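Glutamine amidotransferase domain-containing protein (Streptococcus mutans, PDB 3L7N) probably transfers ammonia released from glutamine to an acceptor substrate, as a member of the class I glutamine amidotransferase family. Local coordinates at residues S119-G124 and L156-G161; R164-F169 and F176-E181; S108-I113 and Q202-V207. One frame throughout, in Å; residues are numbered along the deposited sequence.

Overall arrangement
The three contacts illustrate how one mixed sheet changes its chemistry from centre to margin. Contact 2, centred about 6 Å from the centre of the chain, is the buried one: a single backbone bond with isoleucine, phenylalanine and cysteine side chains around it. Contact 1, about 16 Å out, is partly buried and rests mainly on strand-to-strand backbone bonds; it shares its sheet with contact 2, strands 154-158 and 166-170 being neighbours. Contact 3, about 18 Å out, joins strand 106-113 to the chain after helix 197-203 and adds charged and hydroxyl groups at a more exposed side. The carboxylate of E112 in contact 3 is hydrogen-bonded to S159 of contact 1 and, weakly, to Q165 of contact 2.

Contact 1 of 3, residues S119-G124 and L156-G161; sequences SLTEAG and LAISQG
L156 O is the atom on which the two segments converge. T121 N donates to it over 2.9 Å, coming from above the carbonyl plane, 55° out of it, while two softer CA-H contacts reach the same oxygen, from L120 CA at 3.4 Å and from G124 CA at 3.5 Å. One strand carbonyl thus holds both the end of the 119-120 strand and the turn that follows it. Further along, S119 and I158 form an antiparallel hydrogen-bonded pair: S119 N lies 2.7 Å from I158 O, and I158 N returns a straighter bond of 3.0 Å to S119 O. Next to it, L120 and A157 make a non-hydrogen-bonded pair. This alternation is the regular ladder of antiparallel strands, here joining 115-120 to 154-158 in the antiparallel part of the class I amidotransferase sheet. L120 CD2 and A157 CB meet on one face of the sheet, whereas S119 and I158 project from the other, where S119 OG bonds to D136 on strand 136-143. The turn is packed by L156. Its CG stands anti to the carbonyl carbon (chi1 -43°); with CD1 carrying the chain on, the other branch, CD2, lies 3.9 Å from A123 CB, and L156 CB rests against G124 CA. I158 CG2 comes near T121 OG1, a hydroxyl with a weak bond to V155 O.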
loop_
_atom_site.group_PDB
_atom_site.type_symbol
_atom_site.label_atom_id
_atom_site.label_comp_id
_atom_site.label_asym_id
_atom_site.label_seq_id
_atom_site.Cartn_x
_atom_site.Cartn_y
_atom_site.Cartn_z
ATOM N N SER A 119 -1.619 9.953 11.604
ATOM C CA SER A 119 -0.868 10.728 12.622
ATOM C C SER A 119 0.428 10.019 12.938
ATOM O O SER A 119 0.413 8.832 13.321
ATOM C CB SER A 119 -1.698 10.830 13.927
ATOM O OG SER A 119 -3.085 11.004 13.669
ATOM N N LEU A 120 1.551 10.726 12.847
ATOM C CA LEU A 120 2.834 10.085 13.113
ATOM C C LEU A 120 2.958 9.617 14.555
ATOM O O LEU A 120 2.611 10.325 15.490
ATOM C CB LEU A 120 4.022 10.985 12.753
ATOM C CG LEU A 120 4.050 11.549 11.347
ATOM C CD1 LEU A 120 5.421 12.082 10.981
ATOM C CD2 LEU A 120 3.639 10.504 10.406
ATOM N N THR A 121 3.433 8.410 14.703
ATOM C CA THR A 121 3.917 7.904 15.893
ATOM C C THR A 121 5.176 8.671 16.304
ATOM O O THR A 121 5.695 9.505 15.529
ATOM C CB THR A 121 4.284 6.499 15.654
ATOM O OG1 THR A 121 3.097 5.716 15.604
ATOM C CG2 THR A 121 5.125 6.004 16.688
ATOM N N GLU A 122 5.648 8.420 17.542
ATOM C CA GLU A 122 6.956 8.920 18.014
ATOM C C GLU A 122 8.050 8.442 17.144
ATOM O O GLU A 122 9.002 9.174 16.868
ATOM C CB GLU A 122 7.227 8.420 19.451
ATOM C CG GLU A 122 6.578 9.268 20.550
ATOM C CD GLU A 122 6.858 10.759 20.354
ATOM O OE1 GLU A 122 8.032 11.104 19.890
ATOM O OE2 GLU A 122 5.899 11.590 20.579
ATOM N N ALA A 123 7.982 7.140 16.809
ATOM C CA ALA A 123 8.944 6.482 15.910
ATOM C C ALA A 123 8.826 7.100 14.534
ATOM O O ALA A 123 9.839 7.389 13.894
ATOM C CB ALA A 123 8.675 5.009 15.851
ATOM N N GLY A 124 7.615 7.422 14.138
ATOM C CA GLY A 124 7.407 8.124 12.905
ATOM C C GLY A 124 8.044 9.472 12.856
ATOM O O GLY A 124 8.647 9.821 11.896
ATOM N N LEU A 156 4.964 3.605 12.249
ATOM C CA LEU A 156 5.277 4.976 12.079
ATOM C C LEU A 156 4.017 5.875 12.023
ATOM O O LEU A 156 4.120 7.081 12.192
ATOM C CB LEU A 156 6.217 5.194 10.897
ATOM C CG LEU A 156 7.357 4.176 10.821
ATOM C CD1 LEU A 156 8.245 4.413 9.611
ATOM C CD2 LEU A 156 8.184 4.162 12.046
ATOM N N ALA A 157 2.840 5.286 11.906
ATOM C CA ALA A 157 1.663 6.110 11.853
ATOM C C ALA A 157 0.440 5.380 12.070
ATOM O O ALA A 157 0.354 4.192 11.743
ATOM C CB ALA A 157 1.593 6.825 10.605
ATOM N N ILE A 158 -0.559 6.074 12.661
ATOM C CA ILE A 158 -1.861 5.464 12.960
ATOM C C ILE A 158 -2.939 6.365 12.483
ATOM O O ILE A 158 -2.700 7.545 12.186
ATOM C CB ILE A 158 -2.045 5.196 14.471
ATOM C CG1 ILE A 158 -2.241 6.537 15.248
ATOM C CG2 ILE A 158 -0.865 4.473 15.022
ATOM C CD1 ILE A 158 -3.203 6.381 16.490
ATOM N N SER A 159 -4.111 5.812 12.326
ATOM C CA SER A 159 -5.278 6.604 12.176
ATOM C C SER A 159 -6.188 6.351 13.424
ATOM O O SER A 159 -5.854 5.494 14.309
ATOM C CB SER A 159 -6.007 6.213 10.897
ATOM O OG SER A 159 -6.634 4.925 11.027
ATOM N N GLN A 160 -7.323 7.044 13.496
ATOM C CA GLN A 160 -8.342 6.708 14.526
ATOM C C GLN A 160 -8.947 5.294 14.341
ATOM O O GLN A 160 -9.221 4.583 15.328
ATOM C CB GLN A 160 -9.437 7.796 14.573
ATOM C CG GLN A 160 -8.836 9.276 14.756
ATOM C CD GLN A 160 -8.037 9.409 16.093
ATOM O OE1 GLN A 160 -8.643 9.650 17.175
ATOM N NE2 GLN A 160 -6.674 9.123 16.042
ATOM N N GLY A 161 -9.136 4.886 13.086
ATOM C CA GLY A 161 -9.784 3.606 12.786
ATOM C C GLY A 161 -8.821 2.437 12.843
ATOM O O GLY A 161 -9.251 1.280 13.067
#

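Contact 2 of 3, residues R164-F169 and F176-E181; sequences RQIIKF and FQCHLE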
loop_
_atom_site.group_PDB
_atom_site.type_symbol
_atom_site.label_atom_id
_atom_site.label_comp_id
_atom_site.label_asym_id
_atom_site.label_seq_id
_atom_site.Cartn_x
_atom_site.Cartn_y
_atom_site.Cartn_z
ATOM N N ARG A 164 -2.168 0.716 12.596
ATOM C CA ARG A 164 -1.003 0.314 11.819
ATOM C C ARG A 164 -1.041 0.900 10.333
ATOM O O ARG A 164 -1.408 0.200 9.387
ATOM C CB ARG A 164 -0.932 -1.226 11.798
ATOM C CG ARG A 164 -0.502 -1.824 13.103
ATOM C CD ARG A 164 -0.749 -3.270 13.154
ATOM N NE ARG A 164 -0.423 -3.751 14.460
ATOM C CZ ARG A 164 -0.385 -5.033 14.843
ATOM N NH1 ARG A 164 -0.596 -6.030 13.983
ATOM N NH2 ARG A 164 -0.107 -5.310 16.102
ATOM N N GLN A 165 -0.748 2.168 10.174
ATOM C CA GLN A 165 -0.970 2.763 8.907
ATOM C C GLN A 165 0.289 2.672 8.075
ATOM O O GLN A 165 0.230 2.386 6.899
ATOM C CB GLN A 165 -1.431 4.228 9.034
ATOM C CG GLN A 165 -2.856 4.414 9.345
ATOM C CD GLN A 165 -3.795 3.723 8.369
ATOM O OE1 GLN A 165 -3.368 3.176 7.366
ATOM N NE2 GLN A 165 -5.104 3.734 8.686
ATOM N N ILE A 166 1.420 2.945 8.697
ATOM C CA ILE A 166 2.685 2.885 8.051
ATOM C C ILE A 166 3.606 2.104 8.975
ATOM O O ILE A 166 3.500 2.241 10.217
ATOM C CB ILE A 166 3.244 4.213 7.908
ATOM C CG1 ILE A 166 2.378 5.069 6.982
ATOM C CG2 ILE A 166 4.628 4.131 7.405
ATOM C CD1 ILE A 166 2.950 6.479 6.770
ATOM N N ILE A 167 4.447 1.206 8.404
ATOM C CA ILE A 167 5.274 0.289 9.218
ATOM C C ILE A 167 6.640 0.191 8.597
ATOM O O ILE A 167 6.758 0.163 7.384
ATOM C CB ILE A 167 4.659 -1.108 9.323
ATOM C CG1 ILE A 167 3.321 -1.058 9.996
ATOM C CG2 ILE A 167 5.646 -2.123 10.054
ATOM C CD1 ILE A 167 2.639 -2.433 10.024
ATOM N N LYS A 168 7.681 0.215 9.414
ATOM C CA LYS A 168 8.967 -0.004 8.922
ATOM C C LYS A 168 9.397 -1.337 9.366
ATOM O O LYS A 168 9.626 -1.564 10.590
ATOM C CB LYS A 168 9.903 1.006 9.417
ATOM C CG LYS A 168 11.344 0.751 8.975
ATOM C CD LYS A 168 12.292 1.774 9.606
ATOM C CE LYS A 168 13.708 1.649 9.125
ATOM N NZ LYS A 168 14.258 3.086 8.802
ATOM N N PHE A 169 9.483 -2.264 8.389
ATOM C CA PHE A 169 9.937 -3.643 8.578
ATOM C C PHE A 169 11.445 -3.760 8.512
ATOM O O PHE A 169 12.016 -4.719 9.029
ATOM C CB PHE A 169 9.343 -4.532 7.490
ATOM C CG PHE A 169 7.894 -4.791 7.652
ATOM C CD1 PHE A 169 7.446 -5.792 8.515
ATOM C CD2 PHE A 169 6.954 -4.040 6.950
ATOM C CE1 PHE A 169 6.050 -6.035 8.702
ATOM C CE2 PHE A 169 5.559 -4.270 7.113
ATOM C CZ PHE A 169 5.114 -5.271 7.994
ATOM N N PHE A 176 2.622 0.639 3.580
ATOM C CA PHE A 176 1.560 1.620 3.796
ATOM C C PHE A 176 0.270 0.893 3.728
ATOM O O PHE A 176 -0.053 0.280 2.697
ATOM C CB PHE A 176 1.592 2.704 2.703
ATOM C CG PHE A 176 2.787 3.627 2.788
ATOM C CD1 PHE A 176 2.644 4.915 3.224
ATOM C CD2 PHE A 176 4.043 3.198 2.435
ATOM C CE1 PHE A 176 3.802 5.821 3.287
ATOM C CE2 PHE A 176 5.179 4.071 2.505
ATOM C CZ PHE A 176 5.042 5.364 2.937
ATOM N N GLN A 177 -0.462 0.873 4.811
ATOM C CA GLN A 177 -1.784 0.312 4.757
ATOM C C GLN A 177 -2.737 1.287 4.033
ATOM O O GLN A 177 -3.702 0.872 3.356
ATOM C CB GLN A 177 -2.283 0.002 6.158
ATOM C CG GLN A 177 -3.717 -0.540 6.226
ATOM C CD GLN A 177 -3.949 -1.742 5.333
ATOM O OE1 GLN A 177 -4.750 -1.675 4.369
ATOM N NE2 GLN A 177 -3.296 -2.880 5.664
ATOM N N CYS A 178 -2.415 2.557 4.129
ATOM C CA CYS A 178 -3.217 3.589 3.581
ATOM C C CYS A 178 -2.711 3.934 2.087
ATOM O O CYS A 178 -1.546 3.521 1.662
ATOM C CB CYS A 178 -3.103 4.837 4.509
ATOM S SG CYS A 178 -1.398 5.349 4.859
ATOM N N HIS A 179 -3.511 4.710 1.354
ATOM C CA HIS A 179 -3.201 5.029 -0.008
ATOM C C HIS A 179 -2.880 6.561 -0.179
ATOM O O HIS A 179 -3.774 7.356 -0.278
ATOM C CB HIS A 179 -4.403 4.678 -0.864
ATOM C CG HIS A 179 -4.755 3.222 -0.854
ATOM N ND1 HIS A 179 -4.234 2.325 -1.758
ATOM C CD2 HIS A 179 -5.645 2.523 -0.109
ATOM C CE1 HIS A 179 -4.767 1.129 -1.552
ATOM N NE2 HIS A 179 -5.626 1.220 -0.562
ATOM N N LEU A 180 -1.638 6.929 -0.297
ATOM C CA LEU A 180 -1.321 8.311 -0.655
ATOM C C LEU A 180 -1.263 8.508 -2.170
ATOM O O LEU A 180 -1.058 9.642 -2.660
ATOM C CB LEU A 180 0.012 8.710 -0.078
ATOM C CG LEU A 180 0.055 8.916 1.415
ATOM C CD1 LEU A 180 -0.228 7.621 2.183
ATOM C CD2 LEU A 180 1.427 9.510 1.814
ATOM N N GLU A 181 -1.389 7.408 -2.907
ATOM C CA GLU A 181 -1.117 7.369 -4.342
ATOM C C GLU A 181 -2.400 7.693 -5.150
ATOM O O GLU A 181 -2.372 7.718 -6.410
ATOM C CB GLU A 181 -0.591 5.947 -4.742
ATOM C CG GLU A 181 -1.703 4.902 -5.004
ATOM C CD GLU A 181 -2.140 4.160 -3.776
ATOM O OE1 GLU A 181 -1.577 4.386 -2.661
ATOM O OE2 GLU A 181 -3.050 3.335 -3.910
#
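I166 and F176 face each other as an antiparallel non-hydrogen-bonded pair, their CA atoms 4.6 Å apart, and one step on Q177 N donates to Q165 O over 2.7 Å with an N-H...O angle of 159°. That oxygen also receives a CA-H contact from F176. The pairing then ends, and residues 178-181 run on without regular structure. I166 and F176 point the same way, side by side; the tip of the isoleucine, CD1, comes obliquely to the ring at 3.6 Å from F176 CE1, and I166 CG1 touches C178 SG more distantly. A bend at chi2 (-55°) folds the Q165 chain over the loop, setting OE1 3.3 Å from C178 CB. OE1 and C178 N, though close, meet at too poor an angle to bond, and the other end of this amide, NE2, donates to S159 OG. Past the pairing, H179 ND1 gives a 2.7 Å bond to E181 OE2, which receives it on its syn lone pair. The His-x-Glu spacing is consistent with the histidine and glutamate of the class I amidotransferase triad. Strand 166-170 bonds to 154-158 along its other edge, while F176 carries the sheet on through a backbone bond to G89 of strand 86-90 and sets its ring edge-to-face with F228 of helix 219-233.

Contact 3 of 3, residues S108-I113 and Q202-V207; sequences SPKKEI and QTETYV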
loop_
_atom_site.group_PDB
_atom_site.type_symbol
_atom_site.label_atom_id
_atom_site.label_comp_id
_atom_site.label_asym_id
_atom_site.label_seq_id
_atom_site.Cartn_x
_atom_site.Cartn_y
_atom_site.Cartn_z
ATOM N N SER A 108 -9.013 -4.859 10.907
ATOM C CA SER A 108 -8.811 -3.509 11.453
ATOM C C SER A 108 -9.894 -3.250 12.504
ATOM O O SER A 108 -11.001 -3.695 12.336
ATOM C CB SER A 108 -8.915 -2.485 10.331
ATOM O OG SER A 108 -8.443 -1.209 10.733
ATOM N N PRO A 109 -9.541 -2.562 13.637
ATOM C CA PRO A 109 -10.592 -2.118 14.579
ATOM C C PRO A 109 -11.774 -1.530 13.822
ATOM O O PRO A 109 -12.901 -2.011 13.948
ATOM C CB PRO A 109 -9.884 -0.992 15.412
ATOM C CG PRO A 109 -8.412 -1.200 15.224
ATOM C CD PRO A 109 -8.200 -2.350 14.190
ATOM N N LYS A 110 -11.505 -0.492 13.024
ATOM C CA LYS A 110 -12.518 0.075 12.137
ATOM C C LYS A 110 -12.108 -0.009 10.609
ATOM O O LYS A 110 -10.920 0.266 10.224
ATOM C CB LYS A 110 -12.844 1.515 12.570
ATOM C CG LYS A 110 -13.888 1.593 13.753
ATOM C CD LYS A 110 -15.101 0.518 13.560
ATOM C CE LYS A 110 -16.427 0.898 14.393
ATOM N NZ LYS A 110 -17.579 1.408 13.474
ATOM N N LYS A 111 -13.050 -0.406 9.764
ATOM C CA LYS A 111 -12.838 -0.297 8.315
ATOM C C LYS A 111 -12.886 1.135 7.823
ATOM O O LYS A 111 -13.575 1.962 8.381
ATOM C CB LYS A 111 -13.782 -1.199 7.553
ATOM C CG LYS A 111 -14.888 -0.536 6.830
ATOM C CD LYS A 111 -15.896 -1.634 6.426
ATOM C CE LYS A 111 -16.081 -1.682 4.933
ATOM N NZ LYS A 111 -16.443 -3.082 4.443
ATOM N N GLU A 112 -12.064 1.450 6.842
ATOM C CA GLU A 112 -11.844 2.846 6.460
ATOM C C GLU A 112 -11.801 3.005 4.927
ATOM O O GLU A 112 -11.032 2.330 4.231
ATOM C CB GLU A 112 -10.564 3.385 7.076
ATOM C CG GLU A 112 -10.528 3.415 8.571
ATOM C CD GLU A 112 -9.118 3.803 9.113
ATOM O OE1 GLU A 112 -9.002 4.767 9.961
ATOM O OE2 GLU A 112 -8.121 3.214 8.630
ATOM N N ILE A 113 -12.621 3.911 4.423
ATOM C CA ILE A 113 -12.811 4.103 2.993
ATOM C C ILE A 113 -13.034 5.583 2.772
ATOM O O ILE A 113 -14.096 6.074 3.015
ATOM C CB ILE A 113 -14.075 3.350 2.506
ATOM C CG1 ILE A 113 -13.906 1.834 2.651
ATOM C CG2 ILE A 113 -14.405 3.751 1.132
ATOM C CD1 ILE A 113 -14.956 1.036 1.941
ATOM N N GLN A 202 -23.550 5.820 5.767
ATOM C CA GLN A 202 -24.179 6.180 7.050
ATOM C C GLN A 202 -24.005 5.128 8.109
ATOM O O GLN A 202 -23.634 5.453 9.217
ATOM C CB GLN A 202 -25.673 6.535 6.905
ATOM C CG GLN A 202 -26.067 7.208 5.592
ATOM C CD GLN A 202 -26.970 6.278 4.731
ATOM O OE1 GLN A 202 -27.102 5.054 5.020
ATOM N NE2 GLN A 202 -27.570 6.835 3.678
ATOM N N THR A 203 -24.301 3.851 7.780
ATOM C CA THR A 203 -24.128 2.746 8.784
ATOM C C THR A 203 -22.720 2.716 9.453
ATOM O O THR A 203 -22.569 2.203 10.567
ATOM C CB THR A 203 -24.509 1.260 8.230
ATOM O OG1 THR A 203 -23.412 0.352 8.477
ATOM C CG2 THR A 203 -24.832 1.261 6.724
ATOM N N GLU A 204 -21.712 3.298 8.782
ATOM C CA GLU A 204 -20.333 3.173 9.250
ATOM C C GLU A 204 -19.615 4.522 9.534
ATOM O O GLU A 204 -19.899 5.558 8.894
ATOM C CB GLU A 204 -19.517 2.289 8.302
ATOM C CG GLU A 204 -18.360 1.576 8.988
ATOM C CD GLU A 204 -18.637 0.135 9.246
ATOM O OE1 GLU A 204 -19.372 -0.489 8.433
ATOM O OE2 GLU A 204 -18.095 -0.401 10.241
ATOM N N THR A 205 -18.682 4.479 10.488
ATOM C CA THR A 205 -18.029 5.672 11.031
ATOM C C THR A 205 -17.128 6.283 10.009
ATOM O O THR A 205 -17.001 7.528 9.917
ATOM C CB THR A 205 -17.136 5.294 12.231
ATOM O OG1 THR A 205 -17.667 4.126 12.889
ATOM C CG2 THR A 205 -16.981 6.491 13.226
ATOM N N TYR A 206 -16.418 5.409 9.283
ATOM C CA TYR A 206 -15.228 5.797 8.545
ATOM C C TYR A 206 -15.320 5.453 7.083
ATOM O O TYR A 206 -14.318 5.246 6.435
ATOM C CB TYR A 206 -14.024 5.164 9.155
ATOM C CG TYR A 206 -13.655 5.794 10.446
ATOM C CD1 TYR A 206 -13.470 7.191 10.532
ATOM C CD2 TYR A 206 -13.522 5.020 11.629
ATOM C CE1 TYR A 206 -13.147 7.812 11.751
ATOM C CE2 TYR A 206 -13.198 5.627 12.853
ATOM C CZ TYR A 206 -13.006 7.043 12.901
ATOM O OH TYR A 206 -12.670 7.678 14.085
ATOM N N VAL A 207 -16.537 5.446 6.566
ATOM C CA VAL A 207 -16.786 5.307 5.162
ATOM C C VAL A 207 -17.402 6.620 4.622
ATOM O O VAL A 207 -18.454 7.092 5.123
ATOM C CB VAL A 207 -17.754 4.165 4.907
ATOM C CG1 VAL A 207 -18.104 4.091 3.470
ATOM C CG2 VAL A 207 -17.175 2.846 5.404
#
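I113 and Y206 supply the closely packed half of this contact, while K110, E204 and T205 make its looser, more exposed half. I113 N donates to Y206 O over 3.0 Å, nearly straight at 167° and lying in the carbonyl plane. The same oxygen takes a CA-H contact from E112 CA at 3.4 Å. With a further backbone bond between I113 and Q208, I113 and V207 form a single bridge; V207 CA also approaches I113 O. Their side chains touch through I113 CB and V207 CG1, and both also pack against L197 of helix 197-203. E112 and Y206 run side by side, E112 CG 4.0 Å from Y206 CB, with the carboxylate turned almost perpendicular (82°) to the ring. Its OE1 is hydrogen-bonded to S159 OG, and weaker bonds reach OE1 from G161 N and OE2 from Q165 NE2.

In the fold, this is where strand 106-113, after turning a corner at 109 and 110, receives the chain coming off helix 197-203; the bridge joins two parts of the chain far apart in sequence, at the margin of the large sheet. The Y206 ring is surrounded unevenly. K110 CB meets its edge, near the plane, 3.7 Å from CD2; T205 CG2 sits over the centre of one face; and Y116 packs edge-to-face with it.

Toward solvent the grip weakens. Bends at chi2 and chi4 curl the K110 chain across the ring edge and deliver NZ to T205 OG1, to which it donates over 2.8 Å. The accompanying salt bridge, K110 NZ to E204 OE2, is long at 3.7 Å. K111 crosses E204 at about a right angle, bringing the aliphatic CD rather than the ammonium group to the carboxylate, with NZ still 5.6 Å from E204 OE1.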